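Local atomic coordinates of tail spike protein (Acinetobacter phage vB_AbaP_AS12, PDB entry 6EU4), a protein that probably recognises and degrades the capsular polysaccharide of Acinetobacter baumannii as a trimeric phage tailspike at the start of infection. Residues D17-L27 / V37-Q45; G58-R67 / F74-Q83. All blocks are in the same frame, centred on the assembly; numbering follows the deposited sequence.

Contact 1. Residues D17-L27 / V37-Q45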
loop_
_atom_site.group_PDB
_atom_site.type_symbol
_atom_site.label_atom_id
_atom_site.label_comp_id
_atom_site.label_asym_id
_atom_site.label_seq_id
_atom_site.Cartn_x
_atom_site.Cartn_y
_atom_site.Cartn_z
ATOM N N ASP A 17 -1.940 60.401 -20.285
ATOM C CA ASP A 17 -0.902 59.487 -19.835
ATOM C C ASP A 17 -1.257 58.883 -18.484
ATOM O O ASP A 17 -2.162 59.341 -17.787
ATOM C CB ASP A 17 0.439 60.220 -19.735
ATOM C CG ASP A 17 0.861 60.854 -21.045
ATOM O OD1 ASP A 17 0.235 60.551 -22.086
ATOM O OD2 ASP A 17 1.821 61.659 -21.027
ATOM N N VAL A 18 -0.511 57.844 -18.116
ATOM C CA VAL A 18 -0.634 57.238 -16.798
ATOM C C VAL A 18 0.067 58.127 -15.780
ATOM O O VAL A 18 1.253 58.440 -15.930
ATOM C CB VAL A 18 -0.038 55.819 -16.792
ATOM C CG1 VAL A 18 -0.146 55.210 -15.407
ATOM C CG2 VAL A 18 -0.726 54.944 -17.828
ATOM N N LYS A 19 -0.668 58.531 -14.741
ATOM C CA LYS A 19 -0.151 59.415 -13.704
ATOM C C LYS A 19 0.476 58.599 -12.583
ATOM O O LYS A 19 -0.071 57.574 -12.171
ATOM C CB LYS A 19 -1.269 60.289 -13.130
ATOM C CG LYS A 19 -0.839 61.110 -11.913
ATOM C CD LYS A 19 -1.916 62.102 -11.465
ATOM C CE LYS A 19 -1.362 63.174 -10.518
ATOM N NZ LYS A 19 -0.099 63.813 -11.014
ATOM N N ILE A 20 1.619 59.076 -12.074
ATOM C CA ILE A 20 2.321 58.421 -10.974
ATOM C C ILE A 20 1.766 58.933 -9.653
ATOM O O ILE A 20 1.543 60.132 -9.478
ATOM C CB ILE A 20 3.837 58.677 -11.056
ATOM C CG1 ILE A 20 4.442 58.047 -12.309
ATOM C CG2 ILE A 20 4.545 58.148 -9.816
ATOM C CD1 ILE A 20 5.838 58.601 -12.621
ATOM N N VAL A 21 1.589 58.017 -8.708
ATOM C CA VAL A 21 1.154 58.319 -7.351
ATOM C C VAL A 21 2.097 57.590 -6.404
ATOM O O VAL A 21 2.422 56.424 -6.632
ATOM C CB VAL A 21 -0.311 57.880 -7.136
ATOM C CG1 VAL A 21 -0.742 58.058 -5.683
ATOM C CG2 VAL A 21 -1.240 58.658 -8.092
ATOM N N ASN A 22 2.553 58.267 -5.347
ATOM C CA ASN A 22 3.558 57.637 -4.488
ATOM C C ASN A 22 2.963 56.495 -3.664
ATOM O O ASN A 22 3.512 55.384 -3.639
ATOM C CB ASN A 22 4.199 58.681 -3.572
ATOM C CG ASN A 22 5.129 59.625 -4.321
ATOM O OD1 ASN A 22 5.651 59.303 -5.393
ATOM N ND2 ASN A 22 5.344 60.798 -3.753
ATOM N N THR A 23 1.838 56.749 -2.987
ATOM C CA THR A 23 1.239 55.824 -2.028
ATOM C C THR A 23 -0.271 55.819 -2.211
ATOM O O THR A 23 -0.837 56.721 -2.827
ATOM C CB THR A 23 1.544 56.226 -0.576
ATOM O OG1 THR A 23 0.817 57.417 -0.261
ATOM C CG2 THR A 23 3.023 56.474 -0.377
ATOM N N VAL A 24 -0.942 54.801 -1.655
ATOM C CA VAL A 24 -2.398 54.814 -1.758
ATOM C C VAL A 24 -3.008 55.937 -0.923
ATOM O O VAL A 24 -4.120 56.384 -1.228
ATOM C CB VAL A 24 -3.020 53.457 -1.377
ATOM C CG1 VAL A 24 -2.523 52.376 -2.322
ATOM C CG2 VAL A 24 -2.733 53.106 0.074
ATOM N N ALA A 25 -2.311 56.419 0.113
ATOM C CA ALA A 25 -2.827 57.548 0.886
ATOM C C ALA A 25 -2.877 58.822 0.052
ATOM O O ALA A 25 -3.636 59.748 0.371
ATOM C CB ALA A 25 -1.968 57.781 2.126
ATOM N N ASP A 26 -2.070 58.900 -1.001
ATOM C CA ASP A 26 -2.077 60.079 -1.857
ATOM C C ASP A 26 -3.249 60.096 -2.831
ATOM O O ASP A 26 -3.492 61.132 -3.467
ATOM C CB ASP A 26 -0.759 60.162 -2.619
ATOM C CG ASP A 26 0.418 60.420 -1.708
ATOM O OD1 ASP A 26 0.274 61.220 -0.756
ATOM O OD2 ASP A 26 1.481 59.816 -1.936
ATOM N N LEU A 27 -3.983 58.987 -2.954
ATOM C CA LEU A 27 -5.138 58.953 -3.845
ATOM C C LEU A 27 -6.244 59.892 -3.369
ATOM O O LEU A 27 -6.865 60.582 -4.186
ATOM C CB LEU A 27 -5.662 57.521 -3.968
ATOM C CG LEU A 27 -4.725 56.523 -4.668
ATOM C CD1 LEU A 27 -5.254 55.099 -4.558
ATOM C CD2 LEU A 27 -4.517 56.885 -6.132
ATOM N N VAL A 37 -6.177 56.782 -15.211
ATOM C CA VAL A 37 -5.327 55.662 -14.801
ATOM C C VAL A 37 -4.115 56.211 -14.062
ATOM O O VAL A 37 -3.433 57.119 -14.557
ATOM C CB VAL A 37 -4.872 54.809 -15.998
ATOM C CG1 VAL A 37 -4.041 53.617 -15.514
ATOM C CG2 VAL A 37 -6.060 54.345 -16.835
ATOM N N ALA A 38 -3.839 55.644 -12.889
ATOM C CA ALA A 38 -2.675 55.978 -12.090
ATOM C C ALA A 38 -1.856 54.721 -11.822
ATOM O O ALA A 38 -2.392 53.610 -11.774
ATOM C CB ALA A 38 -3.079 56.612 -10.753
ATOM N N TYR A 39 -0.554 54.911 -11.645
ATOM C CA TYR A 39 0.352 53.867 -11.185
ATOM C C TYR A 39 0.817 54.228 -9.783
ATOM O O TYR A 39 1.461 55.262 -9.594
ATOM C CB TYR A 39 1.549 53.712 -12.120
ATOM C CG TYR A 39 2.491 52.611 -11.685
ATOM C CD1 TYR A 39 2.213 51.284 -11.979
ATOM C CD2 TYR A 39 3.644 52.897 -10.970
ATOM C CE1 TYR A 39 3.065 50.264 -11.574
ATOM C CE2 TYR A 39 4.501 51.897 -10.570
ATOM C CZ TYR A 39 4.209 50.582 -10.872
ATOM O OH TYR A 39 5.062 49.588 -10.465
ATOM N N VAL A 40 0.495 53.378 -8.807
ATOM C CA VAL A 40 0.899 53.596 -7.423
ATOM C C VAL A 40 2.200 52.843 -7.171
ATOM O O VAL A 40 2.279 51.628 -7.390
ATOM C CB VAL A 40 -0.201 53.144 -6.446
ATOM C CG1 VAL A 40 0.242 53.356 -4.998
ATOM C CG2 VAL A 40 -1.505 53.902 -6.709
ATOM N N LYS A 41 3.221 53.564 -6.695
ATOM C CA LYS A 41 4.542 52.968 -6.514
ATOM C C LYS A 41 4.503 51.866 -5.465
ATOM O O LYS A 41 5.038 50.769 -5.670
ATOM C CB LYS A 41 5.554 54.037 -6.110
ATOM C CG LYS A 41 5.749 55.145 -7.106
ATOM C CD LYS A 41 6.809 56.109 -6.590
ATOM C CE LYS A 41 6.895 57.364 -7.400
ATOM N NZ LYS A 41 7.873 58.328 -6.792
ATOM N N GLY A 42 3.887 52.148 -4.323
ATOM C CA GLY A 42 3.763 51.169 -3.262
ATOM C C GLY A 42 2.627 51.570 -2.356
ATOM O O GLY A 42 2.186 52.721 -2.364
ATOM N N TYR A 43 2.121 50.595 -1.597
ATOM C CA TYR A 43 1.007 50.893 -0.703
ATOM C C TYR A 43 1.423 51.953 0.303
ATOM O O TYR A 43 0.716 52.955 0.513
ATOM C CB TYR A 43 0.530 49.613 0.006
ATOM C CG TYR A 43 -0.832 49.756 0.664
ATOM C CD1 TYR A 43 -0.969 50.412 1.875
ATOM C CD2 TYR A 43 -1.976 49.238 0.064
ATOM C CE1 TYR A 43 -2.202 50.549 2.486
ATOM C CE2 TYR A 43 -3.223 49.367 0.664
ATOM C CZ TYR A 43 -3.328 50.031 1.882
ATOM O OH TYR A 43 -4.543 50.172 2.506
ATOM N N TYR A 44 2.588 51.758 0.915
ATOM C CA TYR A 44 3.203 52.702 1.833
ATOM C C TYR A 44 4.493 53.245 1.227
ATOM O O TYR A 44 5.080 52.650 0.318
ATOM C CB TYR A 44 3.527 52.032 3.174
ATOM C CG TYR A 44 2.355 51.379 3.876
ATOM C CD1 TYR A 44 1.369 52.150 4.473
ATOM C CD2 TYR A 44 2.258 49.993 3.978
ATOM C CE1 TYR A 44 0.306 51.572 5.128
ATOM C CE2 TYR A 44 1.197 49.402 4.628
ATOM C CZ TYR A 44 0.224 50.193 5.205
ATOM O OH TYR A 44 -0.828 49.614 5.870
ATOM N N GLN A 45 4.949 54.372 1.760
ATOM C CA GLN A 45 6.311 54.808 1.490
ATOM C C GLN A 45 7.283 53.787 2.080
ATOM O O GLN A 45 7.096 53.356 3.226
ATOM C CB GLN A 45 6.570 56.187 2.093
ATOM C CG GLN A 45 7.915 56.784 1.686
ATOM C CD GLN A 45 8.090 58.207 2.154
ATOM O OE1 GLN A 45 7.150 59.000 2.120
ATOM N NE2 GLN A 45 9.302 58.547 2.590
HETATM O O HOH W 1 5.551 54.138 -2.112
HETATM O O HOH W 2 -0.484 54.799 2.106
#

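Contact 2. Residues G58-R67 / F74-Q83. With ZN (zinc ion), chain D.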
loop_
_atom_site.group_PDB
_atom_site.type_symbol
_atom_site.label_atom_id
_atom_site.label_comp_id
_atom_site.label_asym_id
_atom_site.label_seq_id
_atom_site.Cartn_x
_atom_site.Cartn_y
_atom_site.Cartn_z
ATOM N N GLY A 58 1.767 48.237 -4.510
ATOM C CA GLY A 58 1.232 49.239 -5.414
ATOM C C GLY A 58 0.489 48.623 -6.579
ATOM O O GLY A 58 -0.137 47.569 -6.461
ATOM N N GLY A 59 0.570 49.277 -7.726
ATOM C CA GLY A 59 -0.028 48.770 -8.943
ATOM C C GLY A 59 -0.903 49.815 -9.594
ATOM O O GLY A 59 -1.113 50.907 -9.070
ATOM N N HIS A 60 -1.412 49.461 -10.774
ATOM C CA HIS A 60 -2.259 50.379 -11.525
ATOM C C HIS A 60 -3.632 50.481 -10.877
ATOM O O HIS A 60 -4.163 49.500 -10.338
ATOM C CB HIS A 60 -2.416 49.918 -12.977
ATOM C CG HIS A 60 -1.135 49.892 -13.752
ATOM N ND1 HIS A 60 -0.280 48.812 -13.731
ATOM C CD2 HIS A 60 -0.563 50.810 -14.568
ATOM C CE1 HIS A 60 0.764 49.065 -14.500
ATOM N NE2 HIS A 60 0.615 50.267 -15.023
ATOM N N ARG A 61 -4.199 51.682 -10.919
ATOM C CA ARG A 61 -5.566 51.918 -10.483
ATOM C C ARG A 61 -6.292 52.760 -11.515
ATOM O O ARG A 61 -5.685 53.569 -12.226
ATOM C CB ARG A 61 -5.608 52.603 -9.120
ATOM C CG ARG A 61 -5.032 51.720 -8.027
ATOM C CD ARG A 61 -5.441 52.134 -6.644
ATOM N NE ARG A 61 -4.978 51.147 -5.665
ATOM C CZ ARG A 61 -5.760 50.406 -4.891
ATOM N NH1 ARG A 61 -7.079 50.508 -4.940
ATOM N NH2 ARG A 61 -5.214 49.554 -4.047
ATOM N N ILE A 62 -7.601 52.552 -11.596
ATOM C CA ILE A 62 -8.465 53.305 -12.496
ATOM C C ILE A 62 -9.544 53.972 -11.665
ATOM O O ILE A 62 -10.219 53.312 -10.865
ATOM C CB ILE A 62 -9.091 52.406 -13.575
ATOM C CG1 ILE A 62 -7.992 51.714 -14.386
ATOM C CG2 ILE A 62 -9.998 53.237 -14.481
ATOM C CD1 ILE A 62 -8.511 50.679 -15.386
ATOM N N TYR A 63 -9.726 55.267 -11.872
ATOM C CA TYR A 63 -10.706 56.020 -11.102
ATOM C C TYR A 63 -12.120 55.734 -11.598
ATOM O O TYR A 63 -12.408 55.862 -12.791
ATOM C CB TYR A 63 -10.398 57.511 -11.188
ATOM C CG TYR A 63 -11.306 58.343 -10.324
ATOM C CD1 TYR A 63 -11.367 58.129 -8.955
ATOM C CD2 TYR A 63 -12.106 59.340 -10.874
ATOM C CE1 TYR A 63 -12.196 58.881 -8.153
ATOM C CE2 TYR A 63 -12.938 60.100 -10.078
ATOM C CZ TYR A 63 -12.976 59.864 -8.717
ATOM O OH TYR A 63 -13.797 60.603 -7.913
ATOM N N VAL A 64 -12.991 55.316 -10.681
ATOM C CA VAL A 64 -14.403 55.065 -10.968
ATOM C C VAL A 64 -15.203 56.101 -10.181
ATOM O O VAL A 64 -15.482 55.910 -8.990
ATOM C CB VAL A 64 -14.821 53.639 -10.598
ATOM C CG1 VAL A 64 -16.293 53.415 -10.912
ATOM C CG2 VAL A 64 -13.959 52.621 -11.326
ATOM N N ALA A 65 -15.598 57.185 -10.860
ATOM C CA ALA A 65 -16.168 58.346 -10.173
ATOM C C ALA A 65 -17.401 57.982 -9.352
ATOM O O ALA A 65 -17.624 58.546 -8.273
ATOM C CB ALA A 65 -16.521 59.435 -11.182
ATOM N N SER A 66 -18.227 57.063 -9.851
ATOM C CA SER A 66 -19.433 56.683 -9.126
ATOM C C SER A 66 -19.134 55.979 -7.809
ATOM O O SER A 66 -20.058 55.761 -7.016
ATOM C CB SER A 66 -20.302 55.777 -9.999
ATOM O OG SER A 66 -19.647 54.551 -10.249
ATOM N N ARG A 67 -17.878 55.603 -7.560
ATOM C CA ARG A 67 -17.490 54.964 -6.310
ATOM C C ARG A 67 -16.526 55.831 -5.504
ATOM O O ARG A 67 -15.817 55.321 -4.627
ATOM C CB ARG A 67 -16.880 53.593 -6.605
ATOM C CG ARG A 67 -17.833 52.665 -7.358
ATOM C CD ARG A 67 -17.213 51.305 -7.569
ATOM N NE ARG A 67 -16.884 50.688 -6.291
ATOM C CZ ARG A 67 -16.122 49.606 -6.157
ATOM N NH1 ARG A 67 -15.621 49.022 -7.228
ATOM N NH2 ARG A 67 -15.865 49.108 -4.952
ATOM N N PHE A 74 -8.233 48.606 -0.112
ATOM C CA PHE A 74 -7.730 47.489 -0.899
ATOM C C PHE A 74 -8.207 47.626 -2.348
ATOM O O PHE A 74 -7.557 48.322 -3.135
ATOM C CB PHE A 74 -8.159 46.182 -0.220
ATOM C CG PHE A 74 -7.855 44.938 -0.999
ATOM C CD1 PHE A 74 -6.764 44.867 -1.855
ATOM C CD2 PHE A 74 -8.672 43.828 -0.870
ATOM C CE1 PHE A 74 -6.510 43.716 -2.582
ATOM C CE2 PHE A 74 -8.421 42.672 -1.589
ATOM C CZ PHE A 74 -7.334 42.616 -2.447
ATOM N N LEU A 75 -9.341 47.022 -2.726
ATOM C CA LEU A 75 -9.724 47.054 -4.138
ATOM C C LEU A 75 -10.266 48.402 -4.601
ATOM O O LEU A 75 -10.226 48.686 -5.804
ATOM C CB LEU A 75 -10.762 45.972 -4.441
ATOM C CG LEU A 75 -10.240 44.532 -4.343
ATOM C CD1 LEU A 75 -11.310 43.576 -4.777
ATOM C CD2 LEU A 75 -8.986 44.302 -5.174
ATOM N N CYS A 76 -10.781 49.236 -3.706
ATOM C CA CYS A 76 -11.341 50.519 -4.118
ATOM C C CYS A 76 -11.011 51.552 -3.049
ATOM O O CYS A 76 -11.545 51.492 -1.940
ATOM C CB CYS A 76 -12.848 50.414 -4.344
ATOM S SG CYS A 76 -13.600 51.974 -4.883
ATOM N N ILE A 77 -10.126 52.486 -3.381
ATOM C CA ILE A 77 -9.635 53.481 -2.434
ATOM C C ILE A 77 -10.038 54.842 -2.988
ATOM O O ILE A 77 -9.448 55.339 -3.957
ATOM C CB ILE A 77 -8.124 53.367 -2.202
ATOM C CG1 ILE A 77 -7.814 51.982 -1.590
ATOM C CG2 ILE A 77 -7.632 54.514 -1.298
ATOM C CD1 ILE A 77 -6.318 51.640 -1.443
ATOM N N ASN A 78 -11.074 55.427 -2.389
ATOM C CA ASN A 78 -11.652 56.694 -2.842
ATOM C C ASN A 78 -11.982 56.656 -4.334
ATOM O O ASN A 78 -11.743 57.614 -5.075
ATOM C CB ASN A 78 -10.721 57.866 -2.521
ATOM C CG ASN A 78 -10.248 57.859 -1.079
ATOM O OD1 ASN A 78 -9.044 57.821 -0.814
ATOM N ND2 ASN A 78 -11.188 57.875 -0.139
ATOM N N GLY A 79 -12.554 55.536 -4.776
ATOM C CA GLY A 79 -12.951 55.369 -6.156
ATOM C C GLY A 79 -11.886 54.784 -7.060
ATOM O O GLY A 79 -12.203 54.409 -8.195
ATOM N N TRP A 80 -10.639 54.703 -6.600
ATOM C CA TRP A 80 -9.537 54.189 -7.405
ATOM C C TRP A 80 -9.499 52.669 -7.274
ATOM O O TRP A 80 -9.146 52.130 -6.215
ATOM C CB TRP A 80 -8.221 54.826 -6.969
ATOM C CG TRP A 80 -8.133 56.270 -7.347
ATOM C CD1 TRP A 80 -8.525 57.338 -6.595
ATOM C CD2 TRP A 80 -7.627 56.806 -8.576
ATOM N NE1 TRP A 80 -8.294 58.504 -7.277
ATOM C CE2 TRP A 80 -7.736 58.208 -8.493
ATOM C CE3 TRP A 80 -7.086 56.239 -9.731
ATOM C CZ2 TRP A 80 -7.346 59.053 -9.531
ATOM C CZ3 TRP A 80 -6.685 57.085 -10.766
ATOM C CH2 TRP A 80 -6.813 58.476 -10.650
ATOM N N VAL A 81 -9.843 51.981 -8.356
ATOM C CA VAL A 81 -9.991 50.527 -8.340
ATOM C C VAL A 81 -8.684 49.863 -8.746
ATOM O O VAL A 81 -8.070 50.222 -9.758
ATOM C CB VAL A 81 -11.146 50.093 -9.257
ATOM C CG1 VAL A 81 -11.255 48.578 -9.311
ATOM C CG2 VAL A 81 -12.446 50.689 -8.746
ATOM N N LEU A 82 -8.272 48.867 -7.965
ATOM C CA LEU A 82 -7.016 48.177 -8.222
ATOM C C LEU A 82 -7.110 47.305 -9.468
ATOM O O LEU A 82 -8.041 46.514 -9.620
ATOM C CB LEU A 82 -6.642 47.318 -7.019
ATOM C CG LEU A 82 -5.303 46.582 -7.127
ATOM C CD1 LEU A 82 -4.142 47.569 -7.305
ATOM C CD2 LEU A 82 -5.095 45.719 -5.893
ATOM N N GLN A 83 -6.130 47.437 -10.350
ATOM C CA GLN A 83 -6.049 46.613 -11.552
ATOM C C GLN A 83 -5.301 45.337 -11.190
ATOM O O GLN A 83 -4.097 45.370 -10.937
ATOM C CB GLN A 83 -5.346 47.369 -12.676
ATOM C CG GLN A 83 -6.131 48.534 -13.196
ATOM C CD GLN A 83 -7.370 48.074 -13.911
ATOM O OE1 GLN A 83 -8.435 47.937 -13.302
ATOM N NE2 GLN A 83 -7.238 47.805 -15.218
HETATM ZN ZN ZN D . 2.170 50.175 -16.298
HETATM O O HOH W 3 -1.649 46.717 -11.550
HETATM O O HOH W 4 -13.137 47.499 -6.422
HETATM O O HOH W 5 2.200 52.337 -16.960
#

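Contact 1. Residues D17-L27 / V37-Q45
V37 meets V18 and K19: its carbonyl O accepts K19 N at 3.1 Å, while V18 CG1 packs on V37 CG1. A38, whose small side chain suits the close approach of W80, lays its CB against V21 CG2, 3.8 Å away. Y39 then bonds both ways through its backbone, its N to K19 O and its O accepting from V21 N. The ring stands off from 17-27, because CG lies anti to the backbone N (chi1 -179°), and stacks on H60 of the second subunit. This ladder of alternating bonds is that of two parallel strands, 19-21 and 37-40, and 19-21 is one of the two outermost strands within this chain of a mixed five-stranded sheet at the tailspike's N-terminal end. V40, branched and apolar, fills the buried face beside V21, V24 and L27; its CG1 touches V24 CG1 at 4.0 Å. K41 continues the ladder with N to V21 O, and its extended chain runs alongside N22, bringing NZ to 2.8 Å from N22 OD1, 30° out of the amide's carbonyl plane. The same ammonium also bonds G35 O of the second subunit. K41 CE presses tightly on I20 CG2 (3.5 Å). At G42 the pairing frays into a weak bond from its N to N22 O. Y43 offers a ring face to V24 CG2, 3.5 Å from the centroid, while its carbonyl O accepts V24 N.

Contact 2. Residues G58-R67 / F74-Q83
Strands 59-63 and 80-82 run antiparallel, with I62 and V81 as a hydrogen-bonded pair (I62 N to V81 O and V81 N to I62 O) flanked by the non-hydrogen-bonded pairs R61-L82 and Y63-W80. A beta hairpin with a type I' turn from I77 to W80 folds strand 76-77 against 80-82, and G79 suits that turn: a side chain there would collide with the Y63 ring. G79 O receives V64 N at 2.8 Å, prolonging the ladder. The W80 indole turns a face to Y63 CB, which sits 3.5 Å from the centroid of the six-membered ring. The Y63 ring itself is oblique to the indole, at 40°, and N78 O meets its edge.

R61 makes the buried polar link. Its chain, extended from CG to NE, crosses W80 and L82 to set the guanidinium between L82 CB on one face and I77 CD1 on the other. Both end nitrogens converge on F74 O, NH2 at 2.8 Å, and NH1 also reaches W80 O at 2.9 Å; these carbonyl oxygens lie almost in the guanidinium plane, so three bonds fix its rotation. W80 O takes I77 N from the opposite face of its carbonyl. R67 lays its guanidinium over C76, but its charge is paired with E70. V81 CG2, on the sheet face opposite R61 and W80, meets V64 CG2 at 3.6 Å. Near the end of the pairing, Q83 bends at chi2 (-68°) over I62, while H60, with CG beside its backbone N (chi1 -63°), directs its imidazole away from 74-83 and binds zinc through NE2 at 2.0 Å.

How the contacts relate
Contact 1 and contact 2 are consecutive pieces of one sheet, their centres about 10 Å apart, and strands 37-40 and 59-63 join them antiparallel. The probable hydrogen bonds A38 O to R61 N (2.8 Å) and V40 O to G59 N (2.9 Å) make the seam. On one face L27 CD1 of contact 1 rests on the methylene CD of R61 of contact 2 at 3.6 Å. On the other, Y39 CD1 comes within 3.6 Å of H60 NE2, bringing the tyrosine beside the zinc that also binds H60 of the second and third subunits. Q83 NE2 bonds Y39 OH of the third subunit, tying the two contacts between chains around the metal.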